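PDB 6HNU: aromatic amino acid aminotransferase I from Candida albicans WO-1, which probably transfers the amino group of aromatic amino acids to 2-oxoglutarate, using pyridoxal 5'-phosphate and yielding an aromatic oxo-acid and glutamate. Local coordinates for residues D296-S299 / K300-P304. Residues are numbered along the deposited sequence; the frame is centred on the assembly and turned at random.
Sequences DSFS and KVLAP. With PLP (pyridoxal-5'-phosphate), chain I.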
loop_
_atom_site.group_PDB
_atom_site.type_symbol
_atom_site.label_atom_id
_atom_site.label_comp_id
_atom_site.label_asym_id
_atom_site.label_seq_id
_atom_site.Cartn_x
_atom_site.Cartn_y
_atom_site.Cartn_z
ATOM N N ASP B 296 11.654 -8.538 -3.037
ATOM C CA ASP B 296 12.293 -7.876 -4.203
ATOM C C ASP B 296 11.622 -6.559 -4.539
ATOM O O ASP B 296 10.383 -6.446 -4.416
ATOM C CB ASP B 296 12.203 -8.772 -5.452
ATOM C CG ASP B 296 13.310 -9.794 -5.561
ATOM O OD1 ASP B 296 14.476 -9.379 -5.468
ATOM O OD2 ASP B 296 13.003 -10.991 -5.841
ATOM N N SER B 297 12.398 -5.559 -4.970
ATOM C CA SER B 297 11.855 -4.218 -5.234
ATOM C C SER B 297 12.488 -3.623 -6.494
ATOM O O SER B 297 13.680 -3.849 -6.726
ATOM C CB SER B 297 12.139 -3.312 -4.082
ATOM O OG SER B 297 11.533 -2.058 -4.295
ATOM N N PHE B 298 11.742 -2.790 -7.190
ATOM C CA PHE B 298 12.272 -1.934 -8.287
ATOM C C PHE B 298 12.853 -0.618 -7.765
ATOM O O PHE B 298 13.400 0.163 -8.562
ATOM C CB PHE B 298 11.166 -1.627 -9.279
ATOM C CG PHE B 298 10.825 -2.800 -10.145
ATOM C CD1 PHE B 298 11.809 -3.467 -10.859
ATOM C CD2 PHE B 298 9.510 -3.212 -10.267
ATOM C CE1 PHE B 298 11.472 -4.487 -11.733
ATOM C CE2 PHE B 298 9.183 -4.267 -11.102
ATOM C CZ PHE B 298 10.170 -4.935 -11.788
ATOM N N SER B 299 12.765 -0.350 -6.462
ATOM C CA SER B 299 13.077 1.001 -5.925
ATOM C C SER B 299 14.495 1.436 -6.269
ATOM O O SER B 299 14.633 2.610 -6.660
ATOM C CB SER B 299 12.783 1.104 -4.437
ATOM O OG SER B 299 11.391 1.044 -4.258
ATOM N N LYS B 300 15.501 0.578 -6.119
ATOM C CA LYS B 300 16.916 0.978 -6.282
ATOM C C LYS B 300 17.385 0.699 -7.717
ATOM O O LYS B 300 18.561 1.009 -8.023
ATOM C CB LYS B 300 17.852 0.228 -5.342
ATOM C CG LYS B 300 17.369 0.020 -3.923
ATOM C CD LYS B 300 17.044 1.261 -3.200
ATOM C CE LYS B 300 16.522 0.903 -1.821
ATOM N NZ LYS B 300 16.257 2.103 -1.001
ATOM N N VAL B 301 16.504 0.125 -8.550
ATOM C CA VAL B 301 16.831 -0.330 -9.933
ATOM C C VAL B 301 16.163 0.603 -10.944
ATOM O O VAL B 301 16.850 1.081 -11.878
ATOM C CB VAL B 301 16.453 -1.802 -10.157
ATOM C CG1 VAL B 301 16.612 -2.172 -11.617
ATOM C CG2 VAL B 301 17.257 -2.739 -9.265
ATOM N N LEU B 302 14.875 0.887 -10.792
ATOM C CA LEU B 302 14.152 1.792 -11.702
ATOM C C LEU B 302 13.903 3.111 -10.969
ATOM O O LEU B 302 14.590 4.111 -11.305
ATOM C CB LEU B 302 12.864 1.102 -12.168
ATOM C CG LEU B 302 13.027 -0.210 -12.934
ATOM C CD1 LEU B 302 11.664 -0.711 -13.383
ATOM C CD2 LEU B 302 13.966 -0.096 -14.143
ATOM N N ALA B 303 12.992 3.149 -9.990
ATOM C CA ALA B 303 12.731 4.378 -9.199
ATOM C C ALA B 303 11.913 4.017 -7.960
ATOM O O ALA B 303 11.018 3.187 -8.040
ATOM C CB ALA B 303 12.026 5.414 -10.043
ATOM N N PRO B 304 12.164 4.648 -6.801
ATOM C CA PRO B 304 11.354 4.391 -5.607
ATOM C C PRO B 304 9.846 4.627 -5.792
ATOM O O PRO B 304 9.036 3.915 -5.175
ATOM C CB PRO B 304 11.925 5.378 -4.574
ATOM C CG PRO B 304 13.331 5.685 -5.046
ATOM C CD PRO B 304 13.266 5.608 -6.553
HETATM N N1 PLP I . 14.478 -2.607 2.969
HETATM C C2 PLP I . 15.690 -2.117 3.242
HETATM C C2A PLP I . 16.623 -2.934 4.064
HETATM C C3 PLP I . 16.086 -0.864 2.779
HETATM O O3 PLP I . 17.314 -0.393 3.153
HETATM C C4 PLP I . 15.174 -0.099 2.023
HETATM C C4A PLP I . 15.556 1.231 1.553
HETATM C C5 PLP I . 13.921 -0.645 1.713
HETATM C C6 PLP I . 13.615 -1.879 2.228
HETATM C C5A PLP I . 12.871 0.146 0.972
HETATM O O4P PLP I . 12.265 -0.654 -0.080
HETATM P P PLP I . 11.067 -0.189 -0.942
HETATM O O1P PLP I . 10.978 -1.324 -1.938
HETATM O O2P PLP I . 11.466 1.180 -1.561
HETATM O O3P PLP I . 9.853 -0.068 -0.024
HETATM O O HOH W 1 15.422 -2.062 -5.517
#
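Phe298 and Leu302 meet just past the end of strand 292-297, where the chain coils into a tight turn around one carbonyl oxygen. Leu302 N reaches Phe298 O at 2.8 Å, nearly straight and in the carbonyl plane; Val301 N bonds to the same oxygen from above that plane at 3.1 Å, and Ala303 N adds a weak third bond. Shared among successive amides, this buried acceptor holds the turn closed. The two side chains run side by side, and Leu302 CD1 lies over one face of the Phe298 ring, 4.1 Å from its centroid, in a CH-pi contact. A flat aromatic ring and a branched aliphatic end suit this apolar spot, which Leu344 and Tyr352 of helix 334-377 help to enclose.

Ser299 O packs against the Pro304 ring, 3.3 Å from Pro304 CD. Because Pro304 has no N-H, the approach is packing and not a hydrogen bond. The Ser299 hydroxyl, set anti to its carbonyl carbon (chi1 -69°), is thereby placed to donate to PLP O2P at 2.7 Å. Ser297 OG gives its proton to PLP O1P and accepts from Ser299 N at 3.0 Å, forming an ST turn in which the two hydroxyls serve different oxygens of the same phosphate. Arg307 also bonds to the cofactor. A water bridges Ser297 O and Lys300 N, while the Lys300 chain, bent at chi2, brings NZ to a hydrogen bond with Tyr105 OH of the second subunit, beside the cofactor. Such a Ser-x-Ser-Lys turn, pairing phosphate-binding serines with the lysine that, as in other members of the fold, probably forms the internal aldimine, is characteristic of the PLP site of fold-type I aminotransferases.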